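Local coordinates for protein FI20010p1 (Drosophila melanogaster, PDB 7CFB) that probably acts in piRNA amplification and gene silencing through its Tudor domains, at residues I109-I114 with F143-D148. Numbering follows the deposited sequence.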
# COMPACT_ATOMS: atom_id res chain seq x y z
N ILE A 109 1.24 -7.13 8.81
CA ILE A 109 2.41 -7.22 7.91
C ILE A 109 1.96 -6.80 6.51
O ILE A 109 1.08 -7.43 5.96
CB ILE A 109 3.01 -8.62 7.95
CG1 ILE A 109 3.57 -8.94 9.33
CG2 ILE A 109 4.02 -8.80 6.86
CD1 ILE A 109 4.17 -10.31 9.42
N THR A 110 2.62 -5.80 5.95
CA THR A 110 2.20 -5.24 4.65
C THR A 110 3.32 -5.32 3.61
O THR A 110 4.46 -5.29 4.00
CB THR A 110 1.71 -3.82 4.85
OG1 THR A 110 0.91 -3.42 3.74
CG2 THR A 110 2.83 -2.84 5.08
N ARG A 111 2.95 -5.36 2.34
CA ARG A 111 3.90 -5.43 1.20
C ARG A 111 4.56 -4.07 1.02
O ARG A 111 3.90 -3.09 1.17
CB ARG A 111 3.24 -5.99 -0.07
CG ARG A 111 2.60 -7.35 0.11
CD ARG A 111 2.39 -8.06 -1.20
NE ARG A 111 1.43 -7.33 -2.00
CZ ARG A 111 1.28 -7.45 -3.29
NH1 ARG A 111 2.02 -8.27 -3.98
NH2 ARG A 111 0.39 -6.71 -3.89
N ILE A 112 5.83 -4.09 0.72
CA ILE A 112 6.65 -2.86 0.64
C ILE A 112 7.72 -3.03 -0.43
O ILE A 112 8.09 -4.14 -0.71
CB ILE A 112 7.29 -2.64 2.03
CG1 ILE A 112 7.99 -1.29 2.18
CG2 ILE A 112 8.17 -3.81 2.43
CD1 ILE A 112 8.68 -1.07 3.47
N THR A 113 8.16 -1.92 -0.98
CA THR A 113 9.31 -1.90 -1.89
C THR A 113 10.18 -0.69 -1.51
O THR A 113 9.63 0.30 -1.12
CB THR A 113 8.87 -1.90 -3.34
OG1 THR A 113 10.10 -2.00 -4.04
CG2 THR A 113 8.12 -0.65 -3.74
N ILE A 114 11.49 -0.83 -1.59
CA ILE A 114 12.42 0.30 -1.35
C ILE A 114 12.65 0.97 -2.70
O ILE A 114 13.07 0.33 -3.60
CB ILE A 114 13.73 -0.14 -0.71
CG1 ILE A 114 13.51 -0.91 0.59
CG2 ILE A 114 14.61 1.06 -0.47
CD1 ILE A 114 13.13 -0.04 1.71
N PHE A 143 10.40 -9.33 6.13
CA PHE A 143 10.30 -10.73 5.70
C PHE A 143 10.23 -10.86 4.18
O PHE A 143 9.88 -9.92 3.50
CB PHE A 143 8.99 -11.33 6.19
CG PHE A 143 8.70 -11.09 7.64
CD1 PHE A 143 9.26 -11.88 8.60
CD2 PHE A 143 7.86 -10.07 8.02
CE1 PHE A 143 8.98 -11.66 9.94
CE2 PHE A 143 7.58 -9.84 9.35
CZ PHE A 143 8.13 -10.66 10.30
N LYS A 144 10.60 -12.05 3.73
CA LYS A 144 10.53 -12.50 2.33
C LYS A 144 9.12 -13.04 2.07
O LYS A 144 8.57 -13.67 2.92
CB LYS A 144 11.55 -13.61 2.09
CG LYS A 144 11.66 -14.05 0.64
CD LYS A 144 11.90 -15.52 0.51
CE LYS A 144 13.29 -15.82 0.01
NZ LYS A 144 13.35 -15.71 -1.46
N LEU A 145 8.55 -12.68 0.95
CA LEU A 145 7.21 -13.21 0.66
C LEU A 145 7.39 -14.46 -0.20
O LEU A 145 8.32 -14.52 -0.92
CB LEU A 145 6.44 -12.19 -0.16
CG LEU A 145 5.97 -10.95 0.58
CD1 LEU A 145 5.64 -9.89 -0.44
CD2 LEU A 145 4.78 -11.27 1.43
N PRO A 146 6.48 -15.44 -0.12
CA PRO A 146 6.50 -16.54 -1.05
C PRO A 146 6.21 -15.94 -2.43
O PRO A 146 5.38 -15.09 -2.57
CB PRO A 146 5.40 -17.48 -0.56
CG PRO A 146 4.56 -16.63 0.32
CD PRO A 146 5.48 -15.59 0.90
N ASP A 147 6.78 -16.56 -3.45
CA ASP A 147 6.76 -16.03 -4.83
C ASP A 147 5.36 -15.70 -5.33
O ASP A 147 5.23 -14.69 -5.97
CB ASP A 147 7.48 -17.01 -5.75
CG ASP A 147 7.81 -16.42 -7.09
OD1 ASP A 147 8.86 -15.84 -7.22
OD2 ASP A 147 7.00 -16.57 -7.96
N ASP A 148 4.35 -16.50 -5.02
CA ASP A 148 3.00 -16.16 -5.49
C ASP A 148 2.55 -14.82 -4.91
O ASP A 148 1.96 -14.07 -5.63
CB ASP A 148 2.03 -17.32 -5.26
CG ASP A 148 1.67 -17.56 -3.81
OD1 ASP A 148 2.56 -17.87 -3.05
OD2 ASP A 148 0.54 -17.36 -3.47
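I109 and F143 meet because each places its reaching gamma carbon (CG1 of I109, CG of F143) beside its own backbone N. I109 CG1 lies anti to the carbonyl carbon (chi1 -65°), and an extended chi2 carries CD1 out to F143. F143 CG is also anti to its carbonyl carbon (chi1 -49°), which puts CE2 of the ring next to I109 CD1. That methyl meets the CD2–CE2–CZ part of the ring. I109 CD1 lies 3.4 Å from F143 CE2 and 4.0 Å from F143 CD2. The methyl comes in obliquely, and the two side chains cross at about a right angle.

The second pair is R111 and L145. R111 touches with the middle of its chain, not with its charged end. Its CD lies 3.8 Å from L145 CD1, and its CG is 4.0 Å from the same methyl. The chain bends about the same CG–CD bond, and the guanidinium goes elsewhere: NE forms a salt bridge with D129, and NH1 and NH2 bond to the carbonyl oxygens of L152 and P153. These bonds fix the far end of the chain, while L145 meets its aliphatic part.

Strands 108-117 and 142-144 belong to one antiparallel sheet of the Tudor domain, an SH3-like fold. They are not neighbours in it, because strand 99-103 runs between them. I109 also packs on A100 and L102 of that middle strand and on V79 of helix 74-80. Without the ring, as with an alanine at F143, the I109 methyl would probably lose its aromatic partner and a gap would open beside it.

No hydrogen bond links the two segments and only carbon atoms touch, so this buried contact rests on apolar packing, with the arginine's charge satisfied outside it.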